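Local coordinates for protein 7beta-hydroxysteroid dehydrogenase (Collinsella aerofaciens, PDB 5FYD) that reduces the 7-oxo group of 7-oxolithocholate with NADPH to give the bile acid ursodeoxycholate, and so acts as a 7beta-hydroxysteroid dehydrogenase, at residues Phe97-Ile100 against Gln101-Pro104; Leu164-Thr167 against Glu168-Cys172; Lys238-Val241 against His242-Ala246; Thr249-Glu252 against Tyr253-Tyr256. All blocks are in the same frame, centred on the assembly; numbering follows the deposited sequence. Where two conformers were deposited one is given.

Contact 1 (Phe97-Ile100 against Gln101-Pro104); sequences FGKI and QDTP
The side-chain amide of Gln101 lies flat against Lys99. Lys99 CB sits over one face; Lys99 CD comes in more obliquely at Gln101 NE2, 3.6 Å away. At the edge, Ile100 CG2 lies beside Gln101 OE1 at 3.4 Å, close to the amide plane. Two torsions of Gln101 fold the amide back this way: CG stands between the backbone N and the carbonyl carbon (chi1 70°), and the chain bends at chi2 (-90°). A water then joins Gln101 NE2 to Lys99 NZ. The carboxylate of Asp102 runs beside the same lysine, with OD2 3.8 Å from Lys99 CB, and a second water links Asp102 OD2 to Lys99 N. The backbone makes a short 3-10 turn, closed by Asp102 N to Lys99 O at 3.0 Å. Thr103 OG1 meets two further waters; one donates to Phe97 O and the other lies next to Gly98 O. This loop leads from strand 85-90 of the Rossmann fold into helix 105-132, whose His108 bonds to Ile100 O. Phe97 packs on Pro192 of the second subunit. Lys99 NZ and Asp102 OD2 stay 6.2 Å apart, so no direct salt bridge forms and water links Lys99 to both neighbours.

Contact 2 (Leu164-Thr167 against Glu168-Cys172); sequences LKMT and EAVAC
Glu168 lies back along its own helix over Leu164 and Lys165. This is helix 154-173 of the short-chain dehydrogenase fold, which also carries Tyr156, the proposed proton acceptor, and Lys160. Glu168 CB is 3.4 Å from Leu164 O, the carbonyl that also accepts Glu168 N. CG of Glu168 comes to 3.2 Å from the same Leu164 O. CD has Lys165 NZ and Leu164 CD1 near it. At the tip the two oxygens part. Glu168 OE1 takes the salt bridge from Lys165 NZ at 2.8 Å, met on the syn side and 16° out of the carboxylate plane. Glu168 OE2 rests against Leu164 CD1 at 3.5 Å. It is also hydrogen-bonded to Ser230 OG. Both oxygens are thus engaged, which limits rotation of the carboxylate. Lys165 can reach because its chain bends at chi2 (-64°), bringing CD, CE and NZ alongside the glutamate. On the inner side of the helix, Leu164 and Thr167 pack on strand 179-186, while Thr167 OG1 is bonded to Ile163 O and Asn140 ND2. Val170 packs on Phe123 of helix 105-132. One turn along from Met166, Val170 CG2 touches Met166 CE at 4.2 Å.

Contact 3 (Lys238-Val241 against His242-Ala246); sequences KDSV and HDWKA
Lys245 runs out straight alongside Val241, and its CE comes 3.9 Å from Val241 CG1. Nearer its root, Lys245 CG is 3.4 Å from Val241 O. That carbonyl, Val241 O, is already taken by Lys245 N at 2.9 Å. The carbonyls of Lys238 to Ser240 are filled in the same i to i+4 pattern. Lys238 O accepts from His242 N, and Asp239 O from Asp243 N. Ser240 O accepts Trp244 N at 3.0 Å in a nearly straight bond, with an N-H...O angle of 171°. The indole meets this carbonyl obliquely, Trp244 CD1 being 3.2 Å from Ser240 O. CG of Trp244 is placed beside its backbone N (chi1 -79°), which swings the ring back toward Ser240.

These residues form part of helix 235-247 in the C-terminal region, which is essential for activity, and Ser240 belongs to the NADP(+) binding site. Ser240 OG passes Trp244 CD1 at 3.9 Å, a van der Waals approach.

Lys238 and Asp239 find polar partners elsewhere. Lys238 NZ makes a salt bridge with Glu220 OE2 and donates to Ile232 O. Both carboxylate oxygens of Asp239 are hydrogen-bonded outside this contact, OD1 weakly to Gln235 NE2. The Trp244 ring stacks with Tyr253 and also meets His248 and Tyr256, all of them later in the same chain, where the following helix 250-258 supplies the two tyrosines.

Contact 4 (Thr249-Glu252 against Tyr253-Tyr256); sequences TEDE and YIRY
A capping box made by Thr249 and Glu252 starts the helix that carries Tyr253 to Tyr256. Glu252 N donates to Thr249 OG1 at 3.1 Å. In return Thr249 N donates to Glu252 OE2 at 2.9 Å, in a fairly straight bond that meets the oxygen from above the carboxylate plane, 42° out of it. The other oxygen, Glu252 OE1, is bonded to His248 ND1, so both oxygens of this carboxylate have partners. Beyond the cap, Tyr253 N reaches Thr249 O only weakly. Ile254 N to Glu250 O and Arg255 N to Asp251 O are firmer, at 3.0 Å and 2.8 Å.

The helix is 250-258, the last one modelled, in the C-terminal region that activity requires. Its inner side is given by Tyr253, whose ring touches Ile147 and Ser148 of helix 145-148. CG of Tyr253 is turned opposite the backbone N (chi1 -161°), which sends the ring away from Thr249-Glu252.

On the exposed side Arg255, extended to NE, reaches back along the helix to Asp251. Asp251 CB lies over one face of the guanidinium, 3.7 Å from Arg255 NH1. The charges form a long salt bridge, Asp251 OD2 to Arg255 NH2 at 3.9 Å. The carboxylate and guanidinium planes stand 76° apart, and no N-H points at the oxygen. A water supplies the hydrogen-bonded link, donating to Asp251 OD2 and accepting from Arg255 NH1. One residue back, Glu250 CG touches Ile254 CD1 at 3.9 Å.

In the fold
Contacts 3 and 4 sit on consecutive helices of the C-terminal region and touch, their centres 12 Å apart. The Trp244 ring joins them: Trp244 CD2 is 3.5 Å from Tyr253 CD1, and Trp244 CZ2 is 3.4 Å from Tyr256 CD2. The Tyr253 side chain lies about 6 Å from that of Ser240, which binds NADP(+). Contact 2 comes within about 7 Å of contact 3 at the nearest atoms. Its Leu164 side chain lies about 6 Å from that of Lys160, which by similarity lowers the pKa of the active-site tyrosine. Contact 1 touches none of the others; it comes nearest to contact 4, at about 12 Å between nearest atoms. Even so, its Phe97 side chain is about 9 Å from that of Tyr156, the probable proton acceptor.

Contact 1 (Phe97-Ile100 against Gln101-Pro104)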
loop_
_atom_site.group_PDB
_atom_site.type_symbol
_atom_site.label_atom_id
_atom_site.label_comp_id
_atom_site.label_asym_id
_atom_site.label_seq_id
_atom_site.Cartn_x
_atom_site.Cartn_y
_atom_site.Cartn_z
ATOM N N PHE A 97 3.272 -7.924 -7.131
ATOM C CA PHE A 97 2.097 -8.689 -7.465
ATOM C C PHE A 97 2.185 -9.221 -8.895
ATOM O O PHE A 97 2.607 -8.514 -9.804
ATOM C CB PHE A 97 0.826 -7.837 -7.301
ATOM C CG PHE A 97 -0.400 -8.470 -7.893
ATOM C CD1 PHE A 97 -1.058 -9.494 -7.228
ATOM C CD2 PHE A 97 -0.890 -8.051 -9.125
ATOM C CE1 PHE A 97 -2.183 -10.104 -7.781
ATOM C CE2 PHE A 97 -2.022 -8.648 -9.677
ATOM C CZ PHE A 97 -2.662 -9.675 -9.008
ATOM N N GLY A 98 1.779 -10.469 -9.060
ATOM C CA GLY A 98 1.660 -11.107 -10.357
ATOM C C GLY A 98 1.975 -12.572 -10.283
ATOM O O GLY A 98 2.798 -12.993 -9.454
ATOM N N LYS A 99 1.326 -13.367 -11.134
ATOM C CA LYS A 99 1.752 -14.738 -11.362
ATOM C C LYS A 99 3.197 -14.713 -11.847
ATOM O O LYS A 99 3.671 -13.691 -12.405
ATOM C CB LYS A 99 0.899 -15.446 -12.411
ATOM C CG LYS A 99 -0.564 -15.633 -12.035
ATOM C CD LYS A 99 -1.204 -16.691 -12.899
ATOM C CE LYS A 99 -2.650 -16.927 -12.521
ATOM N NZ LYS A 99 -3.255 -17.986 -13.380
ATOM N N ILE A 100 3.891 -15.832 -11.649
ATOM C CA ILE A 100 5.319 -15.937 -12.000
ATOM C C ILE A 100 5.594 -15.463 -13.443
ATOM O O ILE A 100 6.488 -14.659 -13.661
ATOM C CB ILE A 100 5.914 -17.357 -11.733
ATOM C CG1 ILE A 100 7.437 -17.360 -11.971
ATOM C CG2 ILE A 100 5.232 -18.446 -12.571
ATOM C CD1 ILE A 100 8.099 -18.708 -11.806
ATOM N N GLN A 101 4.796 -15.952 -14.394
ATOM C CA GLN A 101 4.979 -15.650 -15.824
ATOM C C GLN A 101 4.637 -14.197 -16.213
ATOM O O GLN A 101 5.065 -13.722 -17.260
ATOM C CB GLN A 101 4.181 -16.653 -16.705
ATOM C CG GLN A 101 2.668 -16.487 -16.640
ATOM C CD GLN A 101 1.997 -17.311 -15.558
ATOM O OE1 GLN A 101 2.622 -17.708 -14.565
ATOM N NE2 GLN A 101 0.735 -17.595 -15.756
ATOM N N ASP A 102 3.879 -13.499 -15.376
ATOM C CA ASP A 102 3.466 -12.118 -15.634
ATOM C C ASP A 102 4.425 -11.076 -15.082
ATOM O O ASP A 102 4.211 -9.884 -15.275
ATOM C CB ASP A 102 2.075 -11.896 -15.069
ATOM C CG ASP A 102 1.024 -12.721 -15.789
ATOM O OD1 ASP A 102 1.207 -13.015 -16.972
ATOM O OD2 ASP A 102 0.008 -13.075 -15.180
ATOM N N THR A 103 5.469 -11.513 -14.388
ATOM C CA THR A 103 6.449 -10.621 -13.815
ATOM C C THR A 103 7.713 -10.752 -14.661
ATOM O O THR A 103 8.242 -11.857 -14.801
ATOM C CB THR A 103 6.689 -11.031 -12.353
ATOM O OG1 THR A 103 5.480 -10.817 -11.626
ATOM C CG2 THR A 103 7.818 -10.222 -11.702
ATOM N N PRO A 104 8.219 -9.640 -15.215
ATOM C CA PRO A 104 9.385 -9.706 -16.110
ATOM C C PRO A 104 10.622 -10.124 -15.333
ATOM O O PRO A 104 10.670 -9.917 -14.100
ATOM C CB PRO A 104 9.513 -8.276 -16.647
ATOM C CG PRO A 104 8.777 -7.420 -15.700
ATOM C CD PRO A 104 7.727 -8.253 -15.041
HETATM O O HOH W 1 5.063 -8.071 -10.916
HETATM O O HOH W 2 5.252 -11.710 -9.011
HETATM O O HOH W 3 -0.802 -19.663 -14.194
HETATM O O HOH W 4 -0.632 -12.090 -12.764
#

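Contact 2 (Leu164-Thr167 against Glu168-Cys172)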
loop_
_atom_site.group_PDB
_atom_site.type_symbol
_atom_site.label_atom_id
_atom_site.label_comp_id
_atom_site.label_asym_id
_atom_site.label_seq_id
_atom_site.Cartn_x
_atom_site.Cartn_y
_atom_site.Cartn_z
ATOM N N LEU A 164 14.266 -16.753 6.422
ATOM C CA LEU A 164 13.861 -17.510 7.611
ATOM C C LEU A 164 14.806 -18.700 7.840
ATOM O O LEU A 164 15.434 -18.834 8.901
ATOM C CB LEU A 164 12.433 -18.008 7.452
ATOM C CG LEU A 164 11.871 -18.908 8.547
ATOM C CD1 LEU A 164 11.844 -18.285 9.935
ATOM C CD2 LEU A 164 10.486 -19.336 8.112
ATOM N N LYS A 165 14.891 -19.559 6.851
ATOM C CA LYS A 165 15.659 -20.791 7.019
ATOM C C LYS A 165 17.167 -20.554 7.155
ATOM O O LYS A 165 17.839 -21.267 7.923
ATOM C CB LYS A 165 15.343 -21.800 5.919
ATOM C CG LYS A 165 13.892 -22.276 5.888
ATOM C CD LYS A 165 13.470 -23.048 7.123
ATOM C CE LYS A 165 11.989 -22.867 7.426
ATOM N NZ LYS A 165 11.674 -23.389 8.752
ATOM N N MET A 166 17.711 -19.571 6.434
ATOM C CA MET A 166 19.118 -19.231 6.593
ATOM C C MET A 166 19.374 -18.746 8.011
ATOM O O MET A 166 20.354 -19.121 8.635
ATOM C CB MET A 166 19.562 -18.157 5.595
ATOM C CG MET A 166 21.083 -17.949 5.594
ATOM S SD MET A 166 21.869 -19.402 4.837
ATOM C CE MET A 166 23.537 -19.292 5.440
ATOM N N THR A 167 18.497 -17.868 8.519
ATOM C CA THR A 167 18.713 -17.280 9.845
ATOM C C THR A 167 18.497 -18.312 10.943
ATOM O O THR A 167 19.231 -18.318 11.932
ATOM C CB THR A 167 17.866 -16.024 10.055
ATOM O OG1 THR A 167 18.108 -15.116 8.980
ATOM C CG2 THR A 167 18.227 -15.331 11.368
ATOM N N GLU A 168 17.527 -19.204 10.760
ATOM C CA GLU A 168 17.307 -20.295 11.719
ATOM C C GLU A 168 18.560 -21.140 11.853
ATOM O O GLU A 168 18.975 -21.458 12.957
ATOM C CB GLU A 168 16.118 -21.172 11.324
ATOM C CG GLU A 168 14.759 -20.494 11.501
ATOM C CD GLU A 168 13.582 -21.376 11.136
ATOM O OE1 GLU A 168 13.691 -22.220 10.225
ATOM O OE2 GLU A 168 12.504 -21.230 11.753
ATOM N N ALA A 169 19.166 -21.469 10.715
ATOM C CA ALA A 169 20.394 -22.278 10.697
ATOM C C ALA A 169 21.510 -21.596 11.460
ATOM O O ALA A 169 22.118 -22.206 12.348
ATOM C CB ALA A 169 20.817 -22.546 9.275
ATOM N N VAL A 170 21.730 -20.325 11.153
ATOM C CA VAL A 170 22.805 -19.541 11.771
ATOM C C VAL A 170 22.536 -19.302 13.259
ATOM O O VAL A 170 23.472 -19.333 14.071
ATOM C CB VAL A 170 23.055 -18.214 11.007
ATOM C CG1 VAL A 170 24.052 -17.318 11.730
ATOM C CG2 VAL A 170 23.546 -18.502 9.606
ATOM N N ALA A 171 21.271 -19.101 13.624
ATOM C CA ALA A 171 20.876 -18.952 15.031
ATOM C C ALA A 171 21.317 -20.165 15.851
ATOM O O ALA A 171 21.915 -20.009 16.921
ATOM C CB ALA A 171 19.382 -18.700 15.170
ATOM N N CYS A 172 21.096 -21.351 15.296
ATOM C CA CYS A 172 21.541 -22.594 15.925
ATOM C C CYS A 172 23.069 -22.699 15.991
ATOM O O CYS A 172 23.650 -23.060 17.038
ATOM C CB CYS A 172 20.969 -23.763 15.161
ATOM S SG CYS A 172 21.219 -25.323 16.013
#

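Contact 3 (Lys238-Val241 against His242-Ala246)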
loop_
_atom_site.group_PDB
_atom_site.type_symbol
_atom_site.label_atom_id
_atom_site.label_comp_id
_atom_site.label_asym_id
_atom_site.label_seq_id
_atom_site.Cartn_x
_atom_site.Cartn_y
_atom_site.Cartn_z
ATOM N N LYS A 238 1.288 -16.499 16.249
ATOM C CA LYS A 238 1.849 -17.789 16.663
ATOM C C LYS A 238 0.793 -18.892 16.637
ATOM O O LYS A 238 1.016 -19.992 16.114
ATOM C CB LYS A 238 2.431 -17.749 18.083
ATOM C CG LYS A 238 3.662 -16.901 18.290
ATOM C CD LYS A 238 3.990 -16.786 19.792
ATOM C CE LYS A 238 5.173 -15.852 20.066
ATOM N NZ LYS A 238 4.834 -14.442 19.770
ATOM N N ASP A 239 -0.339 -18.584 17.235
ATOM C CA ASP A 239 -1.427 -19.551 17.345
ATOM C C ASP A 239 -2.069 -19.837 15.992
ATOM O O ASP A 239 -2.480 -20.964 15.731
ATOM C CB ASP A 239 -2.478 -19.062 18.327
ATOM C CG ASP A 239 -1.954 -18.925 19.745
ATOM O OD1 ASP A 239 -0.984 -19.609 20.140
ATOM O OD2 ASP A 239 -2.546 -18.121 20.494
ATOM N N SER A 240 -2.152 -18.831 15.131
ATOM C CA SER A 240 -2.699 -19.017 13.787
ATOM C C SER A 240 -1.803 -19.956 12.980
ATOM O O SER A 240 -2.288 -20.904 12.349
ATOM C CB SER A 240 -2.829 -17.667 13.066
ATOM O OG SER A 240 -3.421 -17.845 11.780
ATOM N N VAL A 241 -0.499 -19.693 13.008
ATOM C CA VAL A 241 0.455 -20.574 12.326
ATOM C C VAL A 241 0.363 -21.993 12.881
ATOM O O VAL A 241 0.348 -22.967 12.122
ATOM C CB VAL A 241 1.905 -20.031 12.382
ATOM C CG1 VAL A 241 2.894 -21.071 11.847
ATOM C CG2 VAL A 241 2.004 -18.776 11.553
ATOM N N HIS A 242 0.264 -22.111 14.196
ATOM C CA HIS A 242 0.199 -23.426 14.803
ATOM C C HIS A 242 -1.048 -24.178 14.375
ATOM O O HIS A 242 -0.980 -25.371 14.114
ATOM C CB HIS A 242 0.295 -23.389 16.332
ATOM C CG HIS A 242 0.341 -24.759 16.920
ATOM N ND1 HIS A 242 -0.796 -25.426 17.302
ATOM C CD2 HIS A 242 1.362 -25.638 17.064
ATOM C CE1 HIS A 242 -0.477 -26.638 17.714
ATOM N NE2 HIS A 242 0.822 -26.801 17.568
ATOM N N ASP A 243 -2.173 -23.488 14.293
ATOM C CA ASP A 243 -3.416 -24.125 13.885
ATOM C C ASP A 243 -3.385 -24.577 12.420
ATOM O O ASP A 243 -3.843 -25.676 12.112
ATOM C CB ASP A 243 -4.585 -23.205 14.178
ATOM C CG ASP A 243 -4.774 -22.996 15.662
ATOM O OD1 ASP A 243 -4.356 -23.887 16.433
ATOM O OD2 ASP A 243 -5.293 -21.937 16.063
ATOM N N TRP A 244 -2.809 -23.762 11.539
ATOM C CA TRP A 244 -2.573 -24.198 10.149
ATOM C C TRP A 244 -1.669 -25.441 10.081
ATOM O O TRP A 244 -2.000 -26.446 9.403
ATOM C CB TRP A 244 -2.026 -23.041 9.303
ATOM C CG TRP A 244 -3.088 -22.107 8.866
ATOM C CD1 TRP A 244 -3.281 -20.823 9.284
ATOM C CD2 TRP A 244 -4.114 -22.376 7.907
ATOM N NE1 TRP A 244 -4.380 -20.285 8.665
ATOM C CE2 TRP A 244 -4.911 -21.219 7.811
ATOM C CE3 TRP A 244 -4.436 -23.483 7.119
ATOM C CZ2 TRP A 244 -6.009 -21.133 6.941
ATOM C CZ3 TRP A 244 -5.542 -23.406 6.267
ATOM C CH2 TRP A 244 -6.303 -22.241 6.179
ATOM N N LYS A 245 -0.582 -25.416 10.845
ATOM C CA LYS A 245 0.397 -26.506 10.825
ATOM C C LYS A 245 -0.197 -27.796 11.360
ATOM O O LYS A 245 -0.008 -28.857 10.781
ATOM C CB LYS A 245 1.631 -26.145 11.645
ATOM C CG LYS A 245 2.628 -25.214 10.972
ATOM C CD LYS A 245 3.816 -24.983 11.916
ATOM C CE LYS A 245 4.988 -24.294 11.231
ATOM N NZ LYS A 245 6.065 -24.035 12.218
ATOM N N ALA A 246 -0.951 -27.686 12.443
ATOM C CA ALA A 246 -1.413 -28.847 13.192
ATOM C C ALA A 246 -2.696 -29.442 12.630
ATOM O O ALA A 246 -2.875 -30.671 12.684
ATOM C CB ALA A 246 -1.607 -28.479 14.652
#

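Contact 4 (Thr249-Glu252 against Tyr253-Tyr256)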
loop_
_atom_site.group_PDB
_atom_site.type_symbol
_atom_site.label_atom_id
_atom_site.label_comp_id
_atom_site.label_asym_id
_atom_site.label_seq_id
_atom_site.Cartn_x
_atom_site.Cartn_y
_atom_site.Cartn_z
ATOM N N THR A 249 -3.804 -29.482 5.979
ATOM C CA THR A 249 -2.745 -29.918 5.088
ATOM C C THR A 249 -2.008 -28.675 4.607
ATOM O O THR A 249 -2.511 -27.554 4.702
ATOM C CB THR A 249 -3.294 -30.659 3.862
ATOM O OG1 THR A 249 -4.120 -29.766 3.105
ATOM C CG2 THR A 249 -4.085 -31.895 4.304
ATOM N N GLU A 250 -0.820 -28.891 4.059
ATOM C CA GLU A 250 -0.086 -27.807 3.420
ATOM C C GLU A 250 -0.905 -27.181 2.300
ATOM O O GLU A 250 -0.953 -25.960 2.178
ATOM C CB GLU A 250 1.261 -28.308 2.892
ATOM C CG GLU A 250 2.172 -27.237 2.316
ATOM C CD GLU A 250 2.825 -26.305 3.323
ATOM O OE1 GLU A 250 2.407 -26.283 4.504
ATOM O OE2 GLU A 250 3.791 -25.579 2.914
ATOM N N ASP A 251 -1.530 -28.021 1.477
ATOM C CA ASP A 251 -2.357 -27.530 0.379
ATOM C C ASP A 251 -3.488 -26.606 0.830
ATOM O O ASP A 251 -3.774 -25.602 0.172
ATOM C CB ASP A 251 -2.933 -28.709 -0.409
ATOM C CG ASP A 251 -1.924 -29.353 -1.340
ATOM O OD1 ASP A 251 -0.715 -29.044 -1.292
ATOM O OD2 ASP A 251 -2.361 -30.195 -2.148
ATOM N N GLU A 252 -4.134 -26.932 1.955
ATOM C CA GLU A 252 -5.203 -26.079 2.459
ATOM C C GLU A 252 -4.707 -24.684 2.784
ATOM O O GLU A 252 -5.390 -23.706 2.549
ATOM C CB GLU A 252 -5.829 -26.680 3.723
ATOM C CG GLU A 252 -6.785 -27.838 3.494
ATOM C CD GLU A 252 -7.254 -28.332 4.844
ATOM O OE1 GLU A 252 -8.159 -27.695 5.420
ATOM O OE2 GLU A 252 -6.642 -29.226 5.406
ATOM N N TYR A 253 -3.510 -24.610 3.358
ATOM C CA TYR A 253 -2.909 -23.342 3.760
ATOM C C TYR A 253 -2.556 -22.518 2.520
ATOM O O TYR A 253 -2.859 -21.323 2.449
ATOM C CB TYR A 253 -1.669 -23.622 4.602
ATOM C CG TYR A 253 -1.150 -22.495 5.472
ATOM C CD1 TYR A 253 -1.795 -21.250 5.579
ATOM C CD2 TYR A 253 -0.008 -22.697 6.217
ATOM C CE1 TYR A 253 -1.286 -20.266 6.410
ATOM C CE2 TYR A 253 0.505 -21.720 7.035
ATOM C CZ TYR A 253 -0.133 -20.517 7.139
ATOM O OH TYR A 253 0.414 -19.576 8.000
ATOM N N ILE A 254 -1.953 -23.164 1.537
ATOM C CA ILE A 254 -1.602 -22.498 0.269
ATOM C C ILE A 254 -2.869 -21.968 -0.401
ATOM O O ILE A 254 -2.937 -20.806 -0.822
ATOM C CB ILE A 254 -0.897 -23.481 -0.702
ATOM C CG1 ILE A 254 0.449 -23.920 -0.111
ATOM C CG2 ILE A 254 -0.726 -22.869 -2.098
ATOM C CD1 ILE A 254 0.988 -25.180 -0.759
ATOM N N ARG A 255 -3.861 -22.845 -0.503
ATOM C CA ARG A 255 -5.113 -22.521 -1.189
ATOM C C ARG A 255 -5.848 -21.386 -0.513
ATOM O O ARG A 255 -6.429 -20.570 -1.189
ATOM C CB ARG A 255 -6.021 -23.752 -1.317
ATOM C CG ARG A 255 -5.547 -24.691 -2.414
ATOM C CD ARG A 255 -6.509 -25.851 -2.651
ATOM N NE ARG A 255 -5.932 -26.777 -3.628
ATOM C CZ ARG A 255 -5.703 -28.077 -3.464
ATOM N NH1 ARG A 255 -6.027 -28.724 -2.353
ATOM N NH2 ARG A 255 -5.143 -28.753 -4.460
ATOM N N TYR A 256 -5.784 -21.345 0.814
ATOM C CA TYR A 256 -6.366 -20.251 1.586
ATOM C C TYR A 256 -5.717 -18.931 1.209
ATOM O O TYR A 256 -6.414 -17.955 0.914
ATOM C CB TYR A 256 -6.205 -20.522 3.066
ATOM C CG TYR A 256 -6.896 -19.545 3.947
ATOM C CD1 TYR A 256 -8.283 -19.595 4.096
ATOM C CD2 TYR A 256 -6.181 -18.604 4.685
ATOM C CE1 TYR A 256 -8.942 -18.712 4.937
ATOM C CE2 TYR A 256 -6.841 -17.719 5.536
ATOM C CZ TYR A 256 -8.215 -17.784 5.650
ATOM O OH TYR A 256 -8.889 -16.929 6.483
HETATM O O HOH W 5 -4.745 -31.218 -1.943
#